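Local coordinates for superoxide dismutase (Chaetomium thermophilum, PDB 4BR6), which catalyses the dismutation of superoxide to hydrogen peroxide and oxygen at a bound manganese ion, at residues Glu24-Lys29 / Glu163-Leu168; Gly105-Phe110 / Ala180-Ile185; Lys112-Ala117 / Met157-Trp162; Val141-Gln146 / Gly151-Leu156. All coordinates share one frame; numbering follows the deposited sequence.

In the fold
The manganese ion ties contact 1 to contact 3: Glu24-Lys29 / Glu163-Leu168 supplies His26 and His164, and the strand of contact 3 supplies Asp160, whose OD2 lies 2.8 Å from His26 NE2; His74 completes the protein ligands. The centres of these two contacts are about 17 Å apart. Contact 2 lies about 10 Å from contact 3, centre to centre; both use helix 107-119, and a probable hydrogen bond from Trp182 NE1 to Asn115 OD1 (2.8 Å) links them. Contact 4 shares strand 153-160 with contact 3, their centres about 12 Å apart, and Trp162 NE1 probably bonds Asn145 O at 2.9 Å. Contacts 2 and 4 do not touch.

Contact 1 of 4, residues Glu24-Lys29 / Glu163-Leu168; sequences ELHHSK and EHAYYL. With MN3 (manganese (III) ion), chain I.
His26 and His164 meet at the manganese ion, one from the long helix 20-50 and the other from the 3-10 turn that follows strand 153-160. Each gives its NE2 to the metal, at 2.4 Å from His26 NE2 and 2.3 Å from His164 NE2. The two nitrogens stand 3.3 Å apart, NE2 to NE2, held there by the shared metal and not by a hydrogen bond. The rings form an offset edge-to-face pair with planes at 68°, the edge of His164 turned to the face of His26. A chi1 of 63° sets the His164 ring between its backbone N and carbonyl carbon, carrying NE2 in toward the ion. Water 1 sits nearly opposite His26 NE2 across the manganese, consistent with the axial histidine and solvent of the five-coordinate site in this family.

This buried end is dense, with Ala165 CB packed 3.9 Å from His26 CE1. Toward Leu168 the contact thins to one methyl meeting, Leu25 CD1 to Leu168 CD1 at 3.6 Å, with the two side chains crossing roughly at right angles and Leu168 partly exposed. Glu163 OE2 of the second subunit accepts from His164 ND1, coupling the site to the subunit interface. Ala165 leans on Tyr177 of helix 174-180, while Leu168 rests on Arg21 and Ile22 of helix 20-50.

Contact 2 of 4, residues Gly105-Phe110 / Ala180-Ile185; sequences GSFETF and AIWNVI
Phe107 and Phe110 stand about one turn apart at the start of helix 107-119, while Trp182 faces them from a short 3-10 turn between helices 174-180 and 187-195. All three are buried in the C-terminal domain of the iron/manganese superoxide dismutase fold, in an aromatic contact away from the metal. Trp182 does most of the touching, with the benzo part of its indole. Phe110 CE2 comes up to the indole edge, close to the indole plane, and lies 3.7 Å from Trp182 CH2. The planes of the Phe110 ring and the indole six-membered ring are almost perpendicular, at 89°. Phe107 and Trp182 run past one another in opposite directions, touching more lightly through Phe107 CZ and Trp182 CE3 at 4.1 Å. With chi1 at -63°, Trp182 has its CG beside the backbone N, and the indole extends from the turn toward the helix.

The polar end of the indole is satisfied: NE1 donates to Asn115 OD1 farther along helix 107-119, which helps set the rotation of the ring. Trp187 covers Phe110 and Trp182 from helix 187-195, and Phe104 packs against Phe110. Ser106 is the N-cap of helix 107-119, its OG accepting from Thr109 N at 3.1 Å. At the end of helix 174-180, Ala180 O takes two bonds on the same face of its plane, from Asn183 N and from Asn183 ND2, each 3.0 Å long.

Contact 3 of 4, residues Lys112-Ala117 / Met157-Trp162; sequences KQMNAA and MGIDAW. With MN3 (manganese (III) ion), chain I.
Met114 of helix 107-119 reaches strand 153-160 with its thioether end, and Met157 curls round to meet it. The Met114 CG lies anti to the backbone N, and a bend at chi2 (135°) carries the terminal methyl onto the strand. Met157 is folded twice, at chi2 and again at chi3 (-77°), which brings its CE to 3.7 Å from Met114 CE and 3.8 Å from Met114 SD. Ile159, two residues along the strand, offers its CD1 to the same Met114 methyl at 4.2 Å.

The contact packs this helix on one face of the antiparallel sheet in the C-terminal domain, with Ala127 and Ile140 of the other two strands also under Met114. Just past it the strand enters the metal site. Asp160 OD2 binds the manganese at 2.2 Å, while Asp160 OD1 accepts from Trp162 N at 3.1 Å, closing an Asx turn. The donor approaches from above the carboxylate plane. Water 1, another manganese ligand, lies over one face of the Trp162 ring, toward its rim.

Contact 4 of 4, residues Val141-Gln146 / Gly151-Leu156; sequences VTRANQ and GQLVPL
Val141 and Leu153 lie on the two outer strands of the three-stranded antiparallel sheet, 138-144 and 153-160, and touch across the middle strand 125-132. No backbone bond joins the two segments; even the nearest alpha carbons, Val141 CA and Pro155 CA, are 9.4 Å apart. The meeting is left to side chains. Leu153 CD1 rests 3.7 Å from Val141 CG1, the two side chains running alongside each other with opposite headings, and Arg143 NH2 lies 4.3 Å from the same Leu153 methyl.

The strand order is 2-1-3, with the second and third strands flanking the first, and Trp128 of that central strand packs against both Val141 and Pro155. Arg143 folds back over the sheet surface through a bend at chi2 (-80°), laying one face of its guanidinium over Val141 CG2. Its NH1 donates to Thr142 O at 2.8 Å, with the acceptor close to the guanidinium plane but the donor well above the carbonyl plane. Its NE donates to Pro148 O, in the loop joining the two strands, so two bonds fix the orientation of the group. At the end of Val141-Gln146, Gln146 turns inward toward the metal site. Its NE2 bonds Tyr34 OH, while its OE1 accepts from Trp126 NE1 and Asn73 ND2, consistent with the second-shell glutamine of manganese superoxide dismutases.

Contact 1 of 4, residues Glu24-Lys29 / Glu163-Leu168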
loop_
_atom_site.group_PDB
_atom_site.type_symbol
_atom_site.label_atom_id
_atom_site.label_comp_id
_atom_site.label_asym_id
_atom_site.label_seq_id
_atom_site.Cartn_x
_atom_site.Cartn_y
_atom_site.Cartn_z
ATOM N N GLU B 24 -3.664 -22.087 20.977
ATOM C CA GLU B 24 -2.593 -23.047 20.709
ATOM C C GLU B 24 -1.931 -22.818 19.351
ATOM O O GLU B 24 -0.703 -22.697 19.255
ATOM C CB GLU B 24 -3.118 -24.488 20.786
ATOM C CG GLU B 24 -2.108 -25.535 20.289
ATOM C CD GLU B 24 -2.499 -26.954 20.639
ATOM O OE1 GLU B 24 -3.510 -27.439 20.089
ATOM O OE2 GLU B 24 -1.794 -27.580 21.461
ATOM N N LEU B 25 -2.753 -22.764 18.308
ATOM C CA LEU B 25 -2.280 -22.524 16.947
ATOM C C LEU B 25 -1.630 -21.154 16.812
ATOM O O LEU B 25 -0.539 -21.011 16.269
ATOM C CB LEU B 25 -3.453 -22.578 15.967
ATOM C CG LEU B 25 -4.088 -23.932 15.662
ATOM C CD1 LEU B 25 -5.274 -23.747 14.727
ATOM C CD2 LEU B 25 -3.078 -24.868 15.050
ATOM N N HIS B 26 -2.345 -20.141 17.279
ATOM C CA HIS B 26 -1.906 -18.758 17.175
ATOM C C HIS B 26 -0.493 -18.561 17.733
ATOM O O HIS B 26 0.294 -17.787 17.188
ATOM C CB HIS B 26 -2.878 -17.886 17.953
ATOM C CG HIS B 26 -2.994 -16.489 17.449
ATOM N ND1 HIS B 26 -3.932 -15.611 17.944
ATOM C CD2 HIS B 26 -2.313 -15.813 16.493
ATOM C CE1 HIS B 26 -3.812 -14.451 17.326
ATOM N NE2 HIS B 26 -2.840 -14.550 16.440
ATOM N N HIS B 27 -0.186 -19.276 18.814
ATOM C CA HIS B 27 1.092 -19.162 19.523
ATOM C C HIS B 27 2.124 -20.140 18.986
ATOM O O HIS B 27 3.180 -19.731 18.501
ATOM C CB HIS B 27 0.867 -19.437 21.015
ATOM C CG HIS B 27 2.086 -19.260 21.872
ATOM N ND1 HIS B 27 2.774 -20.326 22.414
ATOM C CD2 HIS B 27 2.716 -18.146 22.318
ATOM C CE1 HIS B 27 3.784 -19.877 23.137
ATOM N NE2 HIS B 27 3.773 -18.558 23.095
ATOM N N SER B 28 1.814 -21.432 19.075
ATOM C CA SER B 28 2.768 -22.478 18.717
ATOM C C SER B 28 3.073 -22.492 17.220
ATOM O O SER B 28 4.200 -22.781 16.829
ATOM C CB SER B 28 2.276 -23.858 19.177
ATOM O OG SER B 28 1.185 -24.316 18.396
ATOM N N LYS B 29 2.086 -22.177 16.385
ATOM C CA LYS B 29 2.276 -22.211 14.939
ATOM C C LYS B 29 2.543 -20.824 14.379
ATOM O O LYS B 29 3.619 -20.569 13.856
ATOM C CB LYS B 29 1.072 -22.845 14.226
ATOM C CG LYS B 29 0.774 -24.288 14.635
ATOM C CD LYS B 29 1.992 -25.183 14.444
ATOM C CE LYS B 29 1.692 -26.624 14.792
ATOM N NZ LYS B 29 2.926 -27.450 14.813
ATOM N N GLU B 163 -8.039 -13.157 10.428
ATOM C CA GLU B 163 -9.090 -14.142 10.593
ATOM C C GLU B 163 -8.645 -15.333 11.441
ATOM O O GLU B 163 -9.460 -15.975 12.096
ATOM C CB GLU B 163 -9.594 -14.583 9.220
ATOM C CG GLU B 163 -10.366 -13.451 8.518
ATOM C CD GLU B 163 -10.733 -13.743 7.066
ATOM O OE1 GLU B 163 -9.952 -14.409 6.347
ATOM O OE2 GLU B 163 -11.812 -13.303 6.637
ATOM N N HIS B 164 -7.347 -15.621 11.473
ATOM C CA HIS B 164 -6.886 -16.754 12.278
ATOM C C HIS B 164 -7.026 -16.458 13.770
ATOM O O HIS B 164 -6.900 -17.353 14.596
ATOM C CB HIS B 164 -5.441 -17.149 11.952
ATOM C CG HIS B 164 -4.437 -16.087 12.256
ATOM N ND1 HIS B 164 -3.587 -15.576 11.299
ATOM C CD2 HIS B 164 -4.136 -15.448 13.408
ATOM C CE1 HIS B 164 -2.805 -14.667 11.849
ATOM N NE2 HIS B 164 -3.119 -14.572 13.127
ATOM N N ALA B 165 -7.293 -15.202 14.118
ATOM C CA ALA B 165 -7.473 -14.840 15.513
ATOM C C ALA B 165 -8.862 -15.251 16.037
ATOM O O ALA B 165 -9.094 -15.218 17.243
ATOM C CB ALA B 165 -7.242 -13.343 15.715
ATOM N N TYR B 166 -9.773 -15.643 15.145
ATOM C CA TYR B 166 -11.165 -15.909 15.545
ATOM C C TYR B 166 -11.964 -16.906 14.718
ATOM O O TYR B 166 -13.004 -17.366 15.168
ATOM C CB TYR B 166 -11.967 -14.609 15.585
ATOM C CG TYR B 166 -12.043 -13.828 14.270
ATOM C CD1 TYR B 166 -13.012 -14.110 13.311
ATOM C CD2 TYR B 166 -11.162 -12.787 14.010
ATOM C CE1 TYR B 166 -13.077 -13.384 12.120
ATOM C CE2 TYR B 166 -11.230 -12.058 12.832
ATOM C CZ TYR B 166 -12.183 -12.356 11.892
ATOM O OH TYR B 166 -12.235 -11.615 10.727
ATOM N N TYR B 167 -11.505 -17.253 13.526
ATOM C CA TYR B 167 -12.401 -17.948 12.593
ATOM C C TYR B 167 -12.839 -19.343 13.054
ATOM O O TYR B 167 -13.983 -19.730 12.828
ATOM C CB TYR B 167 -11.810 -18.040 11.187
ATOM C CG TYR B 167 -12.857 -17.969 10.089
ATOM C CD1 TYR B 167 -13.546 -19.107 9.679
ATOM C CD2 TYR B 167 -13.169 -16.764 9.473
ATOM C CE1 TYR B 167 -14.502 -19.044 8.681
ATOM C CE2 TYR B 167 -14.128 -16.698 8.476
ATOM C CZ TYR B 167 -14.778 -17.838 8.090
ATOM O OH TYR B 167 -15.716 -17.787 7.101
ATOM N N LEU B 168 -11.947 -20.090 13.699
ATOM C CA LEU B 168 -12.282 -21.430 14.176
ATOM C C LEU B 168 -13.485 -21.414 15.115
ATOM O O LEU B 168 -14.317 -22.318 15.083
ATOM C CB LEU B 168 -11.094 -22.064 14.900
ATOM C CG LEU B 168 -9.951 -22.587 14.032
ATOM C CD1 LEU B 168 -8.835 -23.103 14.936
ATOM C CD2 LEU B 168 -10.421 -23.652 13.049
HETATM MN MN MN3 I . -2.178 -13.085 14.662
HETATM O O HOH W 1 -1.466 -12.132 12.440
#

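Contact 2 of 4, residues Gly105-Phe110 / Ala180-Ile185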
loop_
_atom_site.group_PDB
_atom_site.type_symbol
_atom_site.label_atom_id
_atom_site.label_comp_id
_atom_site.label_asym_id
_atom_site.label_seq_id
_atom_site.Cartn_x
_atom_site.Cartn_y
_atom_site.Cartn_z
ATOM N N GLY B 105 -13.978 10.293 26.041
ATOM C CA GLY B 105 -15.217 10.605 26.734
ATOM C C GLY B 105 -15.471 9.628 27.860
ATOM O O GLY B 105 -15.669 10.025 29.011
ATOM N N SER B 106 -15.440 8.341 27.526
ATOM C CA SER B 106 -15.614 7.291 28.509
ATOM C C SER B 106 -14.846 6.060 28.038
ATOM O O SER B 106 -14.317 6.042 26.921
ATOM C CB SER B 106 -17.100 6.982 28.692
ATOM O OG SER B 106 -17.674 6.505 27.496
ATOM N N PHE B 107 -14.766 5.044 28.891
ATOM C CA PHE B 107 -14.211 3.753 28.493
ATOM C C PHE B 107 -15.123 3.094 27.468
ATOM O O PHE B 107 -14.671 2.546 26.457
ATOM C CB PHE B 107 -14.062 2.818 29.694
ATOM C CG PHE B 107 -13.656 1.417 29.316
ATOM C CD1 PHE B 107 -12.341 1.121 29.039
ATOM C CD2 PHE B 107 -14.596 0.410 29.207
ATOM C CE1 PHE B 107 -11.968 -0.158 28.677
ATOM C CE2 PHE B 107 -14.222 -0.870 28.843
ATOM C CZ PHE B 107 -12.906 -1.149 28.583
ATOM N N GLU B 108 -16.418 3.156 27.736
ATOM C CA GLU B 108 -17.402 2.557 26.847
ATOM C C GLU B 108 -17.322 3.112 25.424
ATOM O O GLU B 108 -17.407 2.355 24.468
ATOM C CB GLU B 108 -18.806 2.754 27.406
ATOM C CG GLU B 108 -19.879 2.001 26.639
ATOM C CD GLU B 108 -20.824 1.235 27.550
ATOM O OE1 GLU B 108 -20.338 0.552 28.477
ATOM O OE2 GLU B 108 -22.054 1.311 27.332
ATOM N N THR B 109 -17.179 4.428 25.291
ATOM C CA THR B 109 -17.088 5.062 23.976
ATOM C C THR B 109 -15.799 4.648 23.252
ATOM O O THR B 109 -15.799 4.408 22.039
ATOM C CB THR B 109 -17.153 6.599 24.091
ATOM O OG1 THR B 109 -18.480 6.989 24.453
ATOM C CG2 THR B 109 -16.804 7.273 22.776
ATOM N N PHE B 110 -14.701 4.585 23.995
ATOM C CA PHE B 110 -13.439 4.088 23.456
ATOM C C PHE B 110 -13.611 2.664 22.939
ATOM O O PHE B 110 -13.105 2.308 21.873
ATOM C CB PHE B 110 -12.346 4.114 24.531
ATOM C CG PHE B 110 -11.247 3.104 24.309
ATOM C CD1 PHE B 110 -10.279 3.304 23.350
ATOM C CD2 PHE B 110 -11.197 1.937 25.046
ATOM C CE1 PHE B 110 -9.284 2.366 23.141
ATOM C CE2 PHE B 110 -10.193 1.002 24.831
ATOM C CZ PHE B 110 -9.246 1.223 23.890
ATOM N N ALA B 180 -16.442 -10.098 22.506
ATOM C CA ALA B 180 -16.032 -11.066 23.513
ATOM C C ALA B 180 -14.633 -10.795 24.104
ATOM O O ALA B 180 -14.420 -10.994 25.301
ATOM C CB ALA B 180 -16.098 -12.488 22.938
ATOM N N ILE B 181 -13.684 -10.334 23.291
ATOM C CA ILE B 181 -12.284 -10.291 23.735
ATOM C C ILE B 181 -12.044 -9.332 24.905
ATOM O O ILE B 181 -11.092 -9.487 25.658
ATOM C CB ILE B 181 -11.318 -9.935 22.570
ATOM C CG1 ILE B 181 -9.857 -10.173 22.981
ATOM C CG2 ILE B 181 -11.545 -8.497 22.122
ATOM C CD1 ILE B 181 -8.874 -10.147 21.812
ATOM N N TRP B 182 -12.899 -8.332 25.048
ATOM C CA TRP B 182 -12.739 -7.371 26.132
ATOM C C TRP B 182 -12.759 -8.049 27.491
ATOM O O TRP B 182 -12.231 -7.514 28.456
ATOM C CB TRP B 182 -13.814 -6.285 26.056
ATOM C CG TRP B 182 -13.680 -5.491 24.791
ATOM C CD1 TRP B 182 -14.277 -5.756 23.608
ATOM C CD2 TRP B 182 -12.857 -4.336 24.578
ATOM N NE1 TRP B 182 -13.895 -4.838 22.665
ATOM C CE2 TRP B 182 -13.019 -3.955 23.234
ATOM C CE3 TRP B 182 -11.999 -3.593 25.388
ATOM C CZ2 TRP B 182 -12.371 -2.854 22.685
ATOM C CZ3 TRP B 182 -11.350 -2.501 24.839
ATOM C CH2 TRP B 182 -11.542 -2.141 23.500
ATOM N N ASN B 183 -13.362 -9.236 27.553
ATOM C CA ASN B 183 -13.425 -10.003 28.790
ATOM C C ASN B 183 -12.097 -10.571 29.247
ATOM O O ASN B 183 -11.976 -11.003 30.398
ATOM C CB ASN B 183 -14.418 -11.151 28.663
ATOM C CG ASN B 183 -15.839 -10.673 28.651
ATOM O OD1 ASN B 183 -16.388 -10.312 29.693
ATOM N ND2 ASN B 183 -16.443 -10.650 27.474
ATOM N N VAL B 184 -11.114 -10.575 28.351
ATOM C CA VAL B 184 -9.802 -11.134 28.654
ATOM C C VAL B 184 -8.641 -10.167 28.373
ATOM O O VAL B 184 -7.507 -10.605 28.243
ATOM C CB VAL B 184 -9.565 -12.482 27.897
ATOM C CG1 VAL B 184 -10.456 -13.592 28.474
ATOM C CG2 VAL B 184 -9.810 -12.327 26.406
ATOM N N ILE B 185 -8.914 -8.862 28.308
ATOM C CA ILE B 185 -7.852 -7.854 28.151
ATOM C C ILE B 185 -7.179 -7.529 29.481
ATOM O O ILE B 185 -7.847 -7.140 30.422
ATOM C CB ILE B 185 -8.396 -6.516 27.573
ATOM C CG1 ILE B 185 -8.997 -6.740 26.188
ATOM C CG2 ILE B 185 -7.291 -5.452 27.506
ATOM C CD1 ILE B 185 -8.024 -7.304 25.174
#

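Contact 3 of 4, residues Lys112-Ala117 / Met157-Trp162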
loop_
_atom_site.group_PDB
_atom_site.type_symbol
_atom_site.label_atom_id
_atom_site.label_comp_id
_atom_site.label_asym_id
_atom_site.label_seq_id
_atom_site.Cartn_x
_atom_site.Cartn_y
_atom_site.Cartn_z
ATOM N N LYS B 112 -16.410 1.228 22.024
ATOM C CA LYS B 112 -17.255 1.323 20.834
ATOM C C LYS B 112 -16.449 1.684 19.598
ATOM O O LYS B 112 -16.554 1.038 18.558
ATOM C CB LYS B 112 -18.332 2.386 21.072
ATOM C CG LYS B 112 -19.410 2.478 20.005
ATOM C CD LYS B 112 -20.493 3.458 20.438
ATOM C CE LYS B 112 -20.540 4.688 19.562
ATOM N NZ LYS B 112 -19.220 5.372 19.459
ATOM N N GLN B 113 -15.636 2.723 19.709
ATOM C CA GLN B 113 -14.878 3.189 18.567
ATOM C C GLN B 113 -13.832 2.172 18.147
ATOM O O GLN B 113 -13.560 2.013 16.956
ATOM C CB GLN B 113 -14.227 4.527 18.886
ATOM C CG GLN B 113 -15.229 5.654 18.852
ATOM C CD GLN B 113 -14.677 6.934 19.401
ATOM O OE1 GLN B 113 -13.620 6.949 20.023
ATOM N NE2 GLN B 113 -15.395 8.028 19.178
ATOM N N MET B 114 -13.235 1.486 19.118
ATOM C CA MET B 114 -12.205 0.510 18.783
ATOM C C MET B 114 -12.831 -0.675 18.068
ATOM O O MET B 114 -12.290 -1.176 17.086
ATOM C CB MET B 114 -11.446 0.003 20.004
ATOM C CG MET B 114 -10.278 -0.903 19.605
ATOM S SD MET B 114 -8.784 -0.514 20.521
ATOM C CE MET B 114 -7.579 -1.686 19.900
ATOM N N ASN B 115 -13.974 -1.122 18.572
ATOM C CA ASN B 115 -14.733 -2.174 17.912
ATOM C C ASN B 115 -15.083 -1.821 16.468
ATOM O O ASN B 115 -15.016 -2.664 15.589
ATOM C CB ASN B 115 -16.007 -2.490 18.699
ATOM C CG ASN B 115 -15.730 -3.323 19.945
ATOM O OD1 ASN B 115 -14.660 -3.910 20.088
ATOM N ND2 ASN B 115 -16.703 -3.391 20.840
ATOM N N ALA B 116 -15.450 -0.570 16.225
ATOM C CA ALA B 116 -15.713 -0.111 14.867
ATOM C C ALA B 116 -14.445 -0.155 14.015
ATOM O O ALA B 116 -14.472 -0.607 12.871
ATOM C CB ALA B 116 -16.283 1.294 14.887
ATOM N N ALA B 117 -13.338 0.326 14.571
ATOM C CA ALA B 117 -12.066 0.344 13.859
ATOM C C ALA B 117 -11.656 -1.058 13.452
ATOM O O ALA B 117 -11.132 -1.256 12.368
ATOM C CB ALA B 117 -10.993 0.952 14.722
ATOM N N MET B 157 -2.264 -1.287 23.873
ATOM C CA MET B 157 -3.215 -2.385 23.919
ATOM C C MET B 157 -3.609 -2.728 22.492
ATOM O O MET B 157 -4.131 -1.881 21.786
ATOM C CB MET B 157 -4.441 -1.970 24.734
ATOM C CG MET B 157 -5.356 -3.115 25.124
ATOM S SD MET B 157 -6.253 -3.822 23.730
ATOM C CE MET B 157 -7.533 -2.579 23.460
ATOM N N GLY B 158 -3.345 -3.963 22.078
ATOM C CA GLY B 158 -3.656 -4.401 20.731
ATOM C C GLY B 158 -4.692 -5.506 20.683
ATOM O O GLY B 158 -4.788 -6.319 21.601
ATOM N N ILE B 159 -5.487 -5.496 19.614
ATOM C CA ILE B 159 -6.388 -6.585 19.272
ATOM C C ILE B 159 -6.140 -7.015 17.825
ATOM O O ILE B 159 -6.230 -6.212 16.893
ATOM C CB ILE B 159 -7.860 -6.167 19.427
ATOM C CG1 ILE B 159 -8.121 -5.765 20.885
ATOM C CG2 ILE B 159 -8.781 -7.302 18.997
ATOM C CD1 ILE B 159 -9.514 -5.193 21.186
ATOM N N ASP B 160 -5.814 -8.290 17.658
ATOM C CA ASP B 160 -5.495 -8.887 16.369
ATOM C C ASP B 160 -6.772 -9.127 15.574
ATOM O O ASP B 160 -7.713 -9.721 16.096
ATOM C CB ASP B 160 -4.836 -10.218 16.654
ATOM C CG ASP B 160 -4.310 -10.896 15.431
ATOM O OD1 ASP B 160 -4.371 -10.359 14.304
ATOM O OD2 ASP B 160 -3.810 -11.995 15.634
ATOM N N ALA B 161 -6.799 -8.685 14.316
ATOM C CA ALA B 161 -8.011 -8.785 13.498
ATOM C C ALA B 161 -7.839 -9.685 12.291
ATOM O O ALA B 161 -8.731 -9.760 11.462
ATOM C CB ALA B 161 -8.501 -7.392 13.054
ATOM N N TRP B 162 -6.694 -10.360 12.187
ATOM C CA TRP B 162 -6.523 -11.407 11.189
ATOM C C TRP B 162 -7.573 -12.474 11.468
ATOM O O TRP B 162 -7.947 -12.684 12.612
ATOM C CB TRP B 162 -5.141 -12.062 11.279
ATOM C CG TRP B 162 -3.986 -11.235 10.784
ATOM C CD1 TRP B 162 -3.616 -9.993 11.208
ATOM C CD2 TRP B 162 -3.031 -11.616 9.786
ATOM N NE1 TRP B 162 -2.508 -9.572 10.522
ATOM C CE2 TRP B 162 -2.125 -10.553 9.651
ATOM C CE3 TRP B 162 -2.869 -12.753 8.992
ATOM C CZ2 TRP B 162 -1.064 -10.588 8.741
ATOM C CZ3 TRP B 162 -1.811 -12.781 8.089
ATOM C CH2 TRP B 162 -0.925 -11.713 7.979
HETATM MN MN MN3 I . -2.178 -13.085 14.662
HETATM O O HOH W 1 -1.466 -12.132 12.440
#

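Contact 4 of 4, residues Val141-Gln146 / Gly151-Leu156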
loop_
_atom_site.group_PDB
_atom_site.type_symbol
_atom_site.label_atom_id
_atom_site.label_comp_id
_atom_site.label_asym_id
_atom_site.label_seq_id
_atom_site.Cartn_x
_atom_site.Cartn_y
_atom_site.Cartn_z
ATOM N N VAL B 141 -5.540 3.474 16.370
ATOM C CA VAL B 141 -5.005 3.385 15.023
ATOM C C VAL B 141 -5.227 1.979 14.526
ATOM O O VAL B 141 -5.446 1.067 15.320
ATOM C CB VAL B 141 -3.503 3.720 14.962
ATOM C CG1 VAL B 141 -3.266 5.160 15.452
ATOM C CG2 VAL B 141 -2.676 2.704 15.772
ATOM N N THR B 142 -5.157 1.817 13.207
ATOM C CA THR B 142 -5.191 0.511 12.584
ATOM C C THR B 142 -3.876 0.297 11.825
ATOM O O THR B 142 -3.245 1.253 11.369
ATOM C CB THR B 142 -6.384 0.391 11.635
ATOM O OG1 THR B 142 -6.347 1.466 10.691
ATOM C CG2 THR B 142 -7.679 0.449 12.425
ATOM N N ARG B 143 -3.452 -0.954 11.716
ATOM C CA ARG B 143 -2.272 -1.297 10.934
ATOM C C ARG B 143 -2.619 -2.464 10.026
ATOM O O ARG B 143 -3.334 -3.373 10.436
ATOM C CB ARG B 143 -1.108 -1.651 11.865
ATOM C CG ARG B 143 -0.629 -0.478 12.696
ATOM C CD ARG B 143 0.288 0.427 11.883
ATOM N NE ARG B 143 0.774 1.582 12.635
ATOM C CZ ARG B 143 0.109 2.730 12.783
ATOM N NH1 ARG B 143 -1.094 2.896 12.257
ATOM N NH2 ARG B 143 0.652 3.723 13.470
ATOM N N ALA B 144 -2.125 -2.436 8.789
ATOM C CA ALA B 144 -2.372 -3.522 7.846
ATOM C C ALA B 144 -1.389 -4.655 8.119
ATOM O O ALA B 144 -0.226 -4.419 8.438
ATOM C CB ALA B 144 -2.223 -3.040 6.408
ATOM N N ASN B 145 -1.868 -5.884 7.993
ATOM C CA ASN B 145 -1.014 -7.057 8.068
ATOM C C ASN B 145 -0.254 -7.095 9.396
ATOM O O ASN B 145 -0.890 -7.200 10.437
ATOM C CB ASN B 145 -0.121 -7.114 6.832
ATOM C CG ASN B 145 -0.927 -7.139 5.545
ATOM O OD1 ASN B 145 -2.045 -7.645 5.512
ATOM N ND2 ASN B 145 -0.369 -6.584 4.490
ATOM N N GLN B 146 1.073 -7.009 9.376
ATOM C CA GLN B 146 1.852 -7.003 10.621
ATOM C C GLN B 146 2.645 -5.724 10.820
ATOM O O GLN B 146 3.548 -5.689 11.652
ATOM C CB GLN B 146 2.815 -8.194 10.705
ATOM C CG GLN B 146 2.162 -9.567 10.641
ATOM C CD GLN B 146 1.195 -9.848 11.780
ATOM O OE1 GLN B 146 1.108 -9.104 12.762
ATOM N NE2 GLN B 146 0.470 -10.940 11.659
ATOM N N GLY B 151 7.553 4.901 16.051
ATOM C CA GLY B 151 7.789 6.324 15.875
ATOM C C GLY B 151 7.047 7.184 16.889
ATOM O O GLY B 151 7.244 7.066 18.096
ATOM N N GLN B 152 6.178 8.049 16.386
ATOM C CA GLN B 152 5.481 9.036 17.207
ATOM C C GLN B 152 4.517 8.402 18.201
ATOM O O GLN B 152 4.105 9.043 19.172
ATOM C CB GLN B 152 4.693 9.990 16.296
ATOM C CG GLN B 152 4.215 11.271 16.959
ATOM C CD GLN B 152 5.355 12.152 17.393
ATOM O OE1 GLN B 152 6.464 12.040 16.883
ATOM N NE2 GLN B 152 5.091 13.043 18.335
ATOM N N LEU B 153 4.139 7.154 17.936
ATOM C CA LEU B 153 3.126 6.467 18.721
ATOM C C LEU B 153 3.664 5.204 19.370
ATOM O O LEU B 153 4.448 4.466 18.774
ATOM C CB LEU B 153 1.939 6.101 17.845
ATOM C CG LEU B 153 1.128 7.265 17.292
ATOM C CD1 LEU B 153 -0.050 6.678 16.552
ATOM C CD2 LEU B 153 0.689 8.201 18.398
ATOM N N VAL B 154 3.209 4.963 20.594
ATOM C CA VAL B 154 3.652 3.824 21.383
ATOM C C VAL B 154 2.436 2.930 21.608
ATOM O O VAL B 154 1.396 3.406 22.063
ATOM C CB VAL B 154 4.244 4.274 22.744
ATOM C CG1 VAL B 154 4.919 3.095 23.438
ATOM C CG2 VAL B 154 5.236 5.441 22.559
ATOM N N PRO B 155 2.540 1.642 21.270
ATOM C CA PRO B 155 1.336 0.820 21.441
ATOM C C PRO B 155 1.094 0.454 22.915
ATOM O O PRO B 155 2.061 0.191 23.629
ATOM C CB PRO B 155 1.646 -0.421 20.596
ATOM C CG PRO B 155 3.156 -0.504 20.577
ATOM C CD PRO B 155 3.644 0.904 20.626
ATOM N N LEU B 156 -0.164 0.428 23.350
ATOM C CA LEU B 156 -0.495 0.134 24.741
ATOM C C LEU B 156 -1.397 -1.097 24.853
ATOM O O LEU B 156 -1.345 -1.836 25.826
ATOM C CB LEU B 156 -1.203 1.325 25.385
ATOM C CG LEU B 156 -0.462 2.651 25.500
ATOM C CD1 LEU B 156 -1.288 3.591 26.371
ATOM C CD2 LEU B 156 0.965 2.502 26.050
#